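Inulin fructotransferase (Bacillus sp. snu-7, PDB 2INV) converts inulin by intramolecular fructosyl transfer, a lyase reaction that releases the cyclic disaccharide difructose dianhydride III. Local coordinates at residues A[32-37]-A[67-72]; A[58-63]-A[78-83]; A[163-168]-A[186-191]. One frame throughout, in Å; residues are numbered along the deposited sequence.

Interaction 1 (A[32-37]-A[67-72]); sequences SDIGAV and YDLHTQ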
ATOM      1  N   SER A  32     -34.402  -1.812 -11.175  1.00 13.64           N
ATOM      2  CA  SER A  32     -34.707  -1.629 -12.594  1.00 14.25           C
ATOM      3  C   SER A  32     -33.802  -0.590 -13.271  1.00 13.94           C
ATOM      4  O   SER A  32     -33.423  -0.762 -14.427  1.00 13.05           O
ATOM      5  CB  SER A  32     -36.183  -1.257 -12.792  1.00 15.80           C
ATOM      6  OG  SER A  32     -36.459   0.055 -12.348  1.00 16.29           O
ATOM      7  N   ASP A  33     -33.472   0.491 -12.566  1.00 13.00           N
ATOM      8  CA  ASP A  33     -32.576   1.509 -13.109  1.00 13.02           C
ATOM      9  C   ASP A  33     -31.946   2.323 -11.989  1.00 12.84           C
ATOM     10  O   ASP A  33     -32.404   3.416 -11.666  1.00 12.84           O
ATOM     11  CB  ASP A  33     -33.311   2.449 -14.063  1.00 12.99           C
ATOM     12  CG  ASP A  33     -32.354   3.234 -14.955  1.00 13.28           C
ATOM     13  OD1 ASP A  33     -31.122   3.129 -14.744  1.00 11.45           O
ATOM     14  OD2 ASP A  33     -32.819   3.957 -15.867  1.00 13.37           O
ATOM     15  N   ILE A  34     -30.889   1.781 -11.396  1.00 13.06           N
ATOM     16  CA  ILE A  34     -30.198   2.469 -10.318  1.00 12.42           C
ATOM     17  C   ILE A  34     -29.613   3.770 -10.847  1.00 12.85           C
ATOM     18  O   ILE A  34     -29.328   4.688 -10.094  1.00 13.50           O
ATOM     19  CB  ILE A  34     -29.069   1.593  -9.713  1.00 11.67           C
ATOM     20  CG1 ILE A  34     -28.519   2.260  -8.446  1.00 10.94           C
ATOM     21  CG2 ILE A  34     -27.968   1.382 -10.736  1.00 10.46           C
ATOM     22  CD1 ILE A  34     -27.687   1.342  -7.582  1.00 12.00           C
ATOM     23  N   GLY A  35     -29.447   3.839 -12.162  1.00 13.62           N
ATOM     24  CA  GLY A  35     -28.916   5.039 -12.780  1.00 12.47           C
ATOM     25  C   GLY A  35     -29.902   6.174 -12.576  1.00 13.56           C
ATOM     26  O   GLY A  35     -29.527   7.270 -12.160  1.00 14.31           O
ATOM     27  N   ALA A  36     -31.174   5.896 -12.851  1.00 13.07           N
ATOM     28  CA  ALA A  36     -32.229   6.883 -12.688  1.00 12.81           C
ATOM     29  C   ALA A  36     -32.322   7.329 -11.236  1.00 12.32           C
ATOM     30  O   ALA A  36     -32.496   8.519 -10.951  1.00 13.10           O
ATOM     31  CB  ALA A  36     -33.565   6.301 -13.147  1.00 11.25           C
ATOM     32  N   VAL A  37     -32.206   6.362 -10.329  1.00 11.60           N
ATOM     33  CA  VAL A  37     -32.274   6.608  -8.895  1.00 12.50           C
ATOM     34  C   VAL A  37     -31.180   7.543  -8.415  1.00 12.58           C
ATOM     35  O   VAL A  37     -31.453   8.521  -7.717  1.00 11.73           O
ATOM     36  CB  VAL A  37     -32.167   5.284  -8.109  1.00 12.25           C
ATOM     37  CG1 VAL A  37     -32.254   5.544  -6.621  1.00 12.55           C
ATOM     38  CG2 VAL A  37     -33.269   4.335  -8.555  1.00 13.20           C
ATOM     39  N   TYR A  67     -28.403  -4.815  -9.228  1.00 13.84           N
ATOM     40  CA  TYR A  67     -29.033  -3.598  -9.743  1.00 14.18           C
ATOM     41  C   TYR A  67     -28.695  -3.343 -11.214  1.00 14.77           C
ATOM     42  O   TYR A  67     -27.527  -3.382 -11.606  1.00 15.79           O
ATOM     43  CB  TYR A  67     -28.579  -2.381  -8.931  1.00 13.61           C
ATOM     44  CG  TYR A  67     -28.660  -2.562  -7.437  1.00 13.91           C
ATOM     45  CD1 TYR A  67     -29.867  -2.422  -6.760  1.00 14.93           C
ATOM     46  CD2 TYR A  67     -27.524  -2.882  -6.699  1.00 14.64           C
ATOM     47  CE1 TYR A  67     -29.943  -2.596  -5.379  1.00 15.61           C
ATOM     48  CE2 TYR A  67     -27.584  -3.057  -5.321  1.00 15.58           C
ATOM     49  CZ  TYR A  67     -28.795  -2.912  -4.667  1.00 16.24           C
ATOM     50  OH  TYR A  67     -28.856  -3.088  -3.309  1.00 18.94           O
ATOM     51  N   ASP A  68     -29.722  -3.072 -12.018  1.00 14.32           N
ATOM     52  CA  ASP A  68     -29.559  -2.782 -13.447  1.00 13.70           C
ATOM     53  C   ASP A  68     -29.395  -1.281 -13.673  1.00 13.59           C
ATOM     54  O   ASP A  68     -30.154  -0.485 -13.120  1.00 13.04           O
ATOM     55  CB  ASP A  68     -30.790  -3.227 -14.243  1.00 15.26           C
ATOM     56  CG  ASP A  68     -30.800  -4.712 -14.558  1.00 15.92           C
ATOM     57  OD1 ASP A  68     -29.880  -5.437 -14.124  1.00 14.49           O
ATOM     58  OD2 ASP A  68     -31.733  -5.146 -15.270  1.00 17.79           O
ATOM     59  N   LEU A  69     -28.417  -0.892 -14.484  1.00 12.30           N
ATOM     60  CA  LEU A  69     -28.232   0.524 -14.775  1.00 13.35           C
ATOM     61  C   LEU A  69     -28.454   0.760 -16.264  1.00 13.80           C
ATOM     62  O   LEU A  69     -27.644   0.336 -17.099  1.00 14.13           O
ATOM     63  CB  LEU A  69     -26.828   1.006 -14.384  1.00 12.32           C
ATOM     64  CG  LEU A  69     -26.609   2.525 -14.487  1.00 12.19           C
ATOM     65  CD1 LEU A  69     -25.703   2.981 -13.363  1.00 11.00           C
ATOM     66  CD2 LEU A  69     -26.023   2.898 -15.841  1.00 11.66           C
ATOM     67  N   HIS A  70     -29.561   1.419 -16.591  1.00 13.91           N
ATOM     68  CA  HIS A  70     -29.879   1.721 -17.974  1.00 13.86           C
ATOM     69  C   HIS A  70     -29.515   3.192 -18.233  1.00 13.77           C
ATOM     70  O   HIS A  70     -29.006   3.526 -19.301  1.00 13.70           O
ATOM     71  CB  HIS A  70     -31.375   1.479 -18.242  1.00 14.69           C
ATOM     72  CG  HIS A  70     -31.751   0.036 -18.395  1.00 14.64           C
ATOM     73  ND1 HIS A  70     -31.662  -0.640 -19.594  1.00 13.60           N
ATOM     74  CD2 HIS A  70     -32.248  -0.856 -17.502  1.00 15.34           C
ATOM     75  CE1 HIS A  70     -32.090  -1.880 -19.434  1.00 15.03           C
ATOM     76  NE2 HIS A  70     -32.451  -2.036 -18.175  1.00 16.31           N
ATOM     77  N   THR A  71     -29.751   4.061 -17.247  1.00 14.11           N
ATOM     78  CA  THR A  71     -29.468   5.496 -17.377  1.00 14.19           C
ATOM     79  C   THR A  71     -28.123   5.962 -16.808  1.00 13.87           C
ATOM     80  O   THR A  71     -27.842   5.800 -15.621  1.00 12.39           O
ATOM     81  CB  THR A  71     -30.565   6.339 -16.704  1.00 15.02           C
ATOM     82  OG1 THR A  71     -31.840   5.999 -17.258  1.00 15.31           O
ATOM     83  CG2 THR A  71     -30.310   7.824 -16.947  1.00 15.68           C
ATOM     84  N   GLN A  72     -27.320   6.588 -17.665  1.00 13.91           N
ATOM     85  CA  GLN A  72     -25.998   7.104 -17.292  1.00 14.36           C
ATOM     86  C   GLN A  72     -26.067   8.135 -16.174  1.00 14.67           C
ATOM     87  O   GLN A  72     -26.861   9.080 -16.237  1.00 14.32           O
ATOM     88  CB  GLN A  72     -25.316   7.741 -18.513  1.00 14.45           C
ATOM     89  CG  GLN A  72     -24.063   8.560 -18.186  1.00 15.40           C
ATOM     90  CD  GLN A  72     -23.601   9.419 -19.343  1.00 16.21           C
ATOM     91  OE1 GLN A  72     -24.130  10.513 -19.576  1.00 17.40           O
ATOM     92  NE2 GLN A  72     -22.609   8.926 -20.084  1.00 17.59           N
TER
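Asp33 OD1 is gripped by two backbone N-H groups of the turn that follows strand 65-69. Thr71 N reaches it at 3.0 Å on the syn side, almost straight at 173°, while His70 N, also 3.0 Å from Asp33 OD1, comes from above the carboxylate plane. The other oxygen, Asp33 OD2, takes the Thr71 OG1 hydroxyl at 2.7 Å through its syn lone pair. With CG anti to the backbone N (chi1 -163°), the same OD1 also takes weak bonds from Gly35 N and Ala36 N, two amides that the kinked helix does not bond to its preceding turn. Ile34 N donates to Asp68 O (2.9 Å), and Gly35 CA lies 3.1 Å from Thr71 O in a CA-H...O contact. On the buried side Ile34 sends CG2 against Leu69 CD1 (3.8 Å) and CD1 obliquely against Tyr67 CG (4.0 Å); Ile113 of strand 111-115 backs both Ile34 and Leu69. An alanine in place of Asp33 removes both oxygens, and would probably leave the His70 and Thr71 amides and the Thr71 hydroxyl without their acceptor and the turn freer to move. So many donors around one carboxylate would be expected to favour its charged form and to fix the turn to the helix.

Interaction 2 (A[58-63]-A[78-83]); sequences AAIIIP and SYLTIA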
ATOM      1  N   ALA A  58     -22.419  14.529  -0.232  1.00 12.24           N
ATOM      2  CA  ALA A  58     -23.228  13.518   0.406  1.00 12.55           C
ATOM      3  C   ALA A  58     -22.677  12.140   0.148  1.00 12.12           C
ATOM      4  O   ALA A  58     -21.681  11.969  -0.559  1.00 13.53           O
ATOM      5  CB  ALA A  58     -24.657  13.614  -0.095  1.00 13.22           C
ATOM      6  N   ALA A  59     -23.338  11.155   0.736  1.00 11.86           N
ATOM      7  CA  ALA A  59     -22.940   9.774   0.576  1.00 12.27           C
ATOM      8  C   ALA A  59     -24.135   8.974   0.092  1.00 11.98           C
ATOM      9  O   ALA A  59     -25.235   9.078   0.638  1.00 13.40           O
ATOM     10  CB  ALA A  59     -22.435   9.218   1.899  1.00 12.54           C
ATOM     11  N   ILE A  60     -23.907   8.198  -0.958  1.00 11.06           N
ATOM     12  CA  ILE A  60     -24.929   7.337  -1.531  1.00 11.57           C
ATOM     13  C   ILE A  60     -24.451   5.912  -1.298  1.00 11.96           C
ATOM     14  O   ILE A  60     -23.423   5.490  -1.829  1.00 12.41           O
ATOM     15  CB  ILE A  60     -25.105   7.607  -3.042  1.00 11.57           C
ATOM     16  CG1 ILE A  60     -25.524   9.068  -3.261  1.00 11.92           C
ATOM     17  CG2 ILE A  60     -26.147   6.662  -3.624  1.00 13.26           C
ATOM     18  CD1 ILE A  60     -25.675   9.459  -4.711  1.00 11.05           C
ATOM     19  N   ILE A  61     -25.202   5.187  -0.477  1.00 12.17           N
ATOM     20  CA  ILE A  61     -24.879   3.810  -0.111  1.00 12.17           C
ATOM     21  C   ILE A  61     -25.578   2.803  -1.018  1.00 12.53           C
ATOM     22  O   ILE A  61     -26.783   2.935  -1.278  1.00 12.18           O
ATOM     23  CB  ILE A  61     -25.326   3.521   1.339  1.00 12.73           C
ATOM     24  CG1 ILE A  61     -24.685   4.527   2.293  1.00 12.78           C
ATOM     25  CG2 ILE A  61     -24.988   2.093   1.716  1.00 10.94           C
ATOM     26  CD1 ILE A  61     -23.177   4.591   2.220  1.00 13.68           C
ATOM     27  N   ILE A  62     -24.846   1.796  -1.494  1.00 13.04           N
ATOM     28  CA  ILE A  62     -25.466   0.793  -2.351  1.00 12.66           C
ATOM     29  C   ILE A  62     -25.436  -0.578  -1.672  1.00 13.13           C
ATOM     30  O   ILE A  62     -24.415  -1.268  -1.672  1.00 11.39           O
ATOM     31  CB  ILE A  62     -24.766   0.705  -3.719  1.00 12.95           C
ATOM     32  CG1 ILE A  62     -24.810   2.073  -4.408  1.00 13.47           C
ATOM     33  CG2 ILE A  62     -25.469  -0.326  -4.606  1.00 12.66           C
ATOM     34  CD1 ILE A  62     -23.884   2.209  -5.604  1.00 15.31           C
ATOM     35  N   PRO A  63     -26.559  -0.968  -1.048  1.00 13.62           N
ATOM     36  CA  PRO A  63     -26.754  -2.241  -0.341  1.00 13.58           C
ATOM     37  C   PRO A  63     -26.410  -3.486  -1.169  1.00 13.69           C
ATOM     38  O   PRO A  63     -26.401  -3.446  -2.397  1.00 13.31           O
ATOM     39  CB  PRO A  63     -28.235  -2.202   0.010  1.00 14.83           C
ATOM     40  CG  PRO A  63     -28.425  -0.773   0.366  1.00 15.08           C
ATOM     41  CD  PRO A  63     -27.643  -0.022  -0.715  1.00 14.31           C
ATOM     42  N   SER A  78     -19.052  18.018  -5.917  1.00 14.77           N
ATOM     43  CA  SER A  78     -17.810  17.728  -5.261  1.00 14.59           C
ATOM     44  C   SER A  78     -18.045  17.011  -3.958  1.00 14.57           C
ATOM     45  O   SER A  78     -19.063  17.214  -3.288  1.00 12.30           O
ATOM     46  CB  SER A  78     -17.038  19.018  -5.001  1.00 15.54           C
ATOM     47  OG  SER A  78     -16.323  19.423  -6.162  1.00 15.85           O
ATOM     48  N   TYR A  79     -17.079  16.169  -3.612  1.00 13.80           N
ATOM     49  CA  TYR A  79     -17.118  15.409  -2.373  1.00 14.01           C
ATOM     50  C   TYR A  79     -18.290  14.412  -2.329  1.00 14.75           C
ATOM     51  O   TYR A  79     -18.866  14.161  -1.271  1.00 15.85           O
ATOM     52  CB  TYR A  79     -17.189  16.374  -1.173  1.00 14.23           C
ATOM     53  CG  TYR A  79     -16.454  17.706  -1.353  1.00 13.87           C
ATOM     54  CD1 TYR A  79     -15.060  17.768  -1.485  1.00 14.22           C
ATOM     55  CD2 TYR A  79     -17.161  18.915  -1.346  1.00 13.45           C
ATOM     56  CE1 TYR A  79     -14.398  19.012  -1.598  1.00 14.45           C
ATOM     57  CE2 TYR A  79     -16.506  20.147  -1.456  1.00 14.60           C
ATOM     58  CZ  TYR A  79     -15.130  20.187  -1.582  1.00 14.04           C
ATOM     59  OH  TYR A  79     -14.502  21.413  -1.685  1.00 14.58           O
ATOM     60  N   LEU A  80     -18.646  13.843  -3.480  1.00 14.69           N
ATOM     61  CA  LEU A  80     -19.732  12.859  -3.547  1.00 14.72           C
ATOM     62  C   LEU A  80     -19.098  11.493  -3.321  1.00 14.22           C
ATOM     63  O   LEU A  80     -18.084  11.160  -3.940  1.00 15.04           O
ATOM     64  CB  LEU A  80     -20.417  12.870  -4.922  1.00 15.14           C
ATOM     65  CG  LEU A  80     -21.904  12.513  -5.005  1.00 16.79           C
ATOM     66  CD1 LEU A  80     -22.125  11.622  -6.222  1.00 14.61           C
ATOM     67  CD2 LEU A  80     -22.366  11.811  -3.745  1.00 16.16           C
ATOM     68  N   THR A  81     -19.685  10.724  -2.413  1.00 13.79           N
ATOM     69  CA  THR A  81     -19.196   9.395  -2.105  1.00 12.07           C
ATOM     70  C   THR A  81     -20.247   8.357  -2.456  1.00 11.94           C
ATOM     71  O   THR A  81     -21.364   8.404  -1.940  1.00 11.54           O
ATOM     72  CB  THR A  81     -18.880   9.224  -0.597  1.00 12.77           C
ATOM     73  OG1 THR A  81     -17.685   9.941  -0.256  1.00 10.96           O
ATOM     74  CG2 THR A  81     -18.700   7.734  -0.262  1.00 11.86           C
ATOM     75  N   ILE A  82     -19.892   7.429  -3.334  1.00 10.09           N
ATOM     76  CA  ILE A  82     -20.806   6.367  -3.698  1.00 10.65           C
ATOM     77  C   ILE A  82     -20.084   5.121  -3.219  1.00 10.04           C
ATOM     78  O   ILE A  82     -19.030   4.757  -3.740  1.00 10.67           O
ATOM     79  CB  ILE A  82     -21.044   6.319  -5.214  1.00 11.04           C
ATOM     80  CG1 ILE A  82     -21.763   7.594  -5.658  1.00 11.61           C
ATOM     81  CG2 ILE A  82     -21.887   5.094  -5.577  1.00 12.39           C
ATOM     82  CD1 ILE A  82     -21.924   7.746  -7.144  1.00 12.31           C
ATOM     83  N   ALA A  83     -20.641   4.495  -2.192  1.00 10.21           N
ATOM     84  CA  ALA A  83     -20.031   3.319  -1.601  1.00 11.46           C
ATOM     85  C   ALA A  83     -20.962   2.127  -1.446  1.00 11.40           C
ATOM     86  O   ALA A  83     -22.180   2.281  -1.303  1.00 11.62           O
ATOM     87  CB  ALA A  83     -19.447   3.693  -0.251  1.00  9.07           C
TER
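Ile62 leans across the edge of its strand onto Ala83 and Ile82. Its CB lies 3.9 Å from Ala83 O, the acceptor its own backbone N-H uses, and CG1 keeps beside that oxygen. CG2 points the other way, to the neighbouring strand 65-69. Since CG1 sits beside the backbone N (chi1 -58°) and the chain then runs extended, CD1 ends 3.5 Å from Ile82 CG2. Behind it, Ile60 CB meets Ile82 CG1, and Ile60 CD1 touches Leu80 CD2 at 4.2 Å, giving an aliphatic row under helix 30-48, whose Ile38 and Ile41 press on Ile60. The backbones are joined by a parallel ladder: Thr81 N to Ala58 O (3.0 Å), Ile60 N to Thr81 O (2.7 Å), Ala83 N to Ile60 O (3.0 Å) and Ile62 N to Ala83 O (2.7 Å). On the opposite face, Ala59 and Ile61 pack on Phe85 of the second subunit, and Thr81 OG1 is hydrogen-bonded to the carbonyl oxygen of that residue, so this face belongs to the subunit interface. In-register parallel strands, with aliphatic side chains stacked from coil to coil on the face of Ile60 and Ile82, are typical of a right-handed parallel beta-helix, here with helix 30-48 packed over its N-terminal coils.

Interaction 3 (A[163-168]-A[186-191]); sequences GIEVAS and ALIVRG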
ATOM      1  N   GLY A 163     -17.232   1.950 -17.102  1.00 12.02           N
ATOM      2  CA  GLY A 163     -17.676   1.945 -15.719  1.00 11.76           C
ATOM      3  C   GLY A 163     -17.712   3.306 -15.053  1.00 12.29           C
ATOM      4  O   GLY A 163     -18.780   3.798 -14.672  1.00 13.03           O
ATOM      5  N   ILE A 164     -16.539   3.902 -14.873  1.00 12.19           N
ATOM      6  CA  ILE A 164     -16.435   5.215 -14.247  1.00 11.71           C
ATOM      7  C   ILE A 164     -15.514   6.073 -15.093  1.00 12.04           C
ATOM      8  O   ILE A 164     -14.378   5.683 -15.375  1.00 10.89           O
ATOM      9  CB  ILE A 164     -15.836   5.119 -12.831  1.00 12.68           C
ATOM     10  CG1 ILE A 164     -16.805   4.387 -11.907  1.00 11.95           C
ATOM     11  CG2 ILE A 164     -15.533   6.516 -12.288  1.00 12.68           C
ATOM     12  CD1 ILE A 164     -16.241   4.098 -10.522  1.00 12.20           C
ATOM     13  N   GLU A 165     -15.998   7.232 -15.518  1.00 12.31           N
ATOM     14  CA  GLU A 165     -15.169   8.112 -16.327  1.00 12.62           C
ATOM     15  C   GLU A 165     -15.197   9.539 -15.825  1.00 12.72           C
ATOM     16  O   GLU A 165     -16.259  10.151 -15.677  1.00 12.73           O
ATOM     17  CB  GLU A 165     -15.591   8.077 -17.797  1.00 12.88           C
ATOM     18  CG  GLU A 165     -15.008   9.217 -18.596  1.00 14.05           C
ATOM     19  CD  GLU A 165     -14.947   8.943 -20.081  1.00 15.17           C
ATOM     20  OE1 GLU A 165     -15.749   8.125 -20.578  1.00 15.86           O
ATOM     21  OE2 GLU A 165     -14.079   9.549 -20.751  1.00 16.34           O
ATOM     22  N   VAL A 166     -14.010  10.068 -15.559  1.00 13.14           N
ATOM     23  CA  VAL A 166     -13.868  11.431 -15.070  1.00 13.98           C
ATOM     24  C   VAL A 166     -13.321  12.282 -16.213  1.00 14.46           C
ATOM     25  O   VAL A 166     -12.112  12.274 -16.488  1.00 14.48           O
ATOM     26  CB  VAL A 166     -12.905  11.476 -13.878  1.00 13.88           C
ATOM     27  CG1 VAL A 166     -12.736  12.902 -13.403  1.00 15.40           C
ATOM     28  CG2 VAL A 166     -13.459  10.601 -12.754  1.00 13.84           C
ATOM     29  N   ALA A 167     -14.211  13.026 -16.865  1.00 14.19           N
ATOM     30  CA  ALA A 167     -13.831  13.847 -18.008  1.00 16.08           C
ATOM     31  C   ALA A 167     -13.321  15.265 -17.723  1.00 16.92           C
ATOM     32  O   ALA A 167     -12.670  15.864 -18.580  1.00 20.32           O
ATOM     33  CB  ALA A 167     -14.993  13.910 -18.976  1.00 15.31           C
ATOM     34  N   SER A 168     -13.611  15.818 -16.548  1.00 16.98           N
ATOM     35  CA  SER A 168     -13.140  17.167 -16.234  1.00 17.26           C
ATOM     36  C   SER A 168     -11.966  17.100 -15.274  1.00 16.96           C
ATOM     37  O   SER A 168     -11.816  16.124 -14.540  1.00 15.24           O
ATOM     38  CB  SER A 168     -14.262  18.002 -15.611  1.00 17.21           C
ATOM     39  OG  SER A 168     -15.442  17.937 -16.398  1.00 20.33           O
ATOM     40  N   ALA A 186     -12.922   0.119 -17.906  1.00 11.68           N
ATOM     41  CA  ALA A 186     -13.336   0.084 -16.510  1.00 11.80           C
ATOM     42  C   ALA A 186     -13.321   1.483 -15.922  1.00 11.78           C
ATOM     43  O   ALA A 186     -14.361   2.049 -15.586  1.00 12.52           O
ATOM     44  CB  ALA A 186     -12.410  -0.822 -15.716  1.00  9.43           C
ATOM     45  N   LEU A 187     -12.123   2.047 -15.828  1.00 11.70           N
ATOM     46  CA  LEU A 187     -11.942   3.376 -15.259  1.00 12.25           C
ATOM     47  C   LEU A 187     -11.131   4.330 -16.138  1.00 12.10           C
ATOM     48  O   LEU A 187     -10.056   3.981 -16.625  1.00 11.50           O
ATOM     49  CB  LEU A 187     -11.249   3.249 -13.903  1.00 12.19           C
ATOM     50  CG  LEU A 187     -10.869   4.552 -13.211  1.00 13.34           C
ATOM     51  CD1 LEU A 187     -12.111   5.198 -12.643  1.00 11.65           C
ATOM     52  CD2 LEU A 187      -9.868   4.264 -12.103  1.00 12.94           C
ATOM     53  N   ILE A 188     -11.653   5.539 -16.322  1.00 11.80           N
ATOM     54  CA  ILE A 188     -10.981   6.564 -17.112  1.00 11.93           C
ATOM     55  C   ILE A 188     -10.942   7.861 -16.306  1.00 11.98           C
ATOM     56  O   ILE A 188     -11.960   8.289 -15.768  1.00 11.15           O
ATOM     57  CB  ILE A 188     -11.726   6.841 -18.443  1.00 11.01           C
ATOM     58  CG1 ILE A 188     -11.669   5.612 -19.351  1.00 12.53           C
ATOM     59  CG2 ILE A 188     -11.107   8.047 -19.145  1.00 11.65           C
ATOM     60  CD1 ILE A 188     -12.445   5.762 -20.643  1.00 13.16           C
ATOM     61  N   VAL A 189      -9.769   8.477 -16.206  1.00 12.38           N
ATOM     62  CA  VAL A 189      -9.634   9.730 -15.467  1.00 12.07           C
ATOM     63  C   VAL A 189      -8.663  10.700 -16.138  1.00 12.81           C
ATOM     64  O   VAL A 189      -7.446  10.530 -16.085  1.00 13.26           O
ATOM     65  CB  VAL A 189      -9.169   9.494 -14.016  1.00 12.19           C
ATOM     66  CG1 VAL A 189      -9.173  10.811 -13.258  1.00 11.43           C
ATOM     67  CG2 VAL A 189     -10.086   8.495 -13.325  1.00 12.97           C
ATOM     68  N   ARG A 190      -9.244  11.724 -16.750  1.00 12.55           N
ATOM     69  CA  ARG A 190      -8.533  12.766 -17.468  1.00 11.84           C
ATOM     70  C   ARG A 190      -8.197  13.936 -16.553  1.00 10.99           C
ATOM     71  O   ARG A 190      -9.002  14.319 -15.723  1.00  9.15           O
ATOM     72  CB  ARG A 190      -9.426  13.228 -18.621  1.00 13.00           C
ATOM     73  CG  ARG A 190      -8.736  14.058 -19.666  1.00 13.75           C
ATOM     74  CD  ARG A 190      -9.578  14.145 -20.897  1.00 16.00           C
ATOM     75  NE  ARG A 190      -8.757  14.490 -22.050  1.00 17.07           N
ATOM     76  CZ  ARG A 190      -8.368  13.625 -22.977  1.00 17.52           C
ATOM     77  NH1 ARG A 190      -8.733  12.360 -22.883  1.00 15.96           N
ATOM     78  NH2 ARG A 190      -7.610  14.030 -23.986  1.00 18.94           N
ATOM     79  N   GLY A 191      -7.011  14.511 -16.722  1.00 10.84           N
ATOM     80  CA  GLY A 191      -6.613  15.637 -15.893  1.00 11.84           C
ATOM     81  C   GLY A 191      -6.684  15.372 -14.403  1.00 12.89           C
ATOM     82  O   GLY A 191      -7.204  16.183 -13.639  1.00 13.74           O
TER
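Two neighbouring coils of the right-handed parallel beta-helix meet where Ile164, Glu165 and Val166 lie over Leu187, Ile188 and Val189. The strands run within 6° of parallel, and the chain turns a corner just before each strand, at Gly163 and Ala186. Ala186 O receives Ile164 N at 2.9 Å and, weakly, Gly163 N. From there the bonds shuttle between strands: Ile188 N to Ile164 O (2.9 Å), Val166 N to Ile188 O (2.7 Å) and Arg190 N to Val166 O (2.9 Å). The third of these four full bonds is the one whose donor is tilted from the carbonyl plane, by 26°.

Inside the coil, Val166 and Val189 point the same way side by side, Val166 CB 3.8 Å from Val189 CG1. Both valines hold CG1 anti to the backbone N, and this shared torsion sets their branches in matching positions. Ile164 CG2 meets Leu187 CD1 at 3.7 Å, with Met178 and Phe180 of strand 174-181 against Ile164 and Val209 against Leu187. On the outer face the extended Glu165 chain runs alongside Ile188, bringing Glu165 OE2 to 3.7 Å from Ile188 CG2; Glu165 OE1 is hydrogen-bonded to Gln123 of the preceding coil. Glu165 OE2 and Arg190 NH1 stay 6.4 Å apart, so the opposite charges could attract only at long range.

The chemistry is thus divided between the two faces: stacked aliphatic groups fill the interior, while outside a carboxylate lies along a hydrocarbon branch and keeps its polar bond for the coil behind.

In the fold
Interactions 1 and 2 interlock at the N-terminal end of the beta-helix, their centres about 15 Å apart. Ile62 CG2 is the meeting point, 3.5 Å from Tyr67 CE2 and 4.1 Å from Ile34 CD1, so helix 30-48, strand 58-62 and strand 65-69 share one hydrophobic patch. Interaction 3 lies further along the coils, its centre about 19 Å from that of interaction 1 and 17 Å from that of interaction 2, without touching either. Bound groups lie at varying removes: the Ala83 side chain is about 7 Å from a phosphonate, whereas the side chain of Ala186 is about 12 Å, and that of Tyr79 about 13 Å, from the fructose nearest each. None of the three contacts supplies a residue of the glycan pockets.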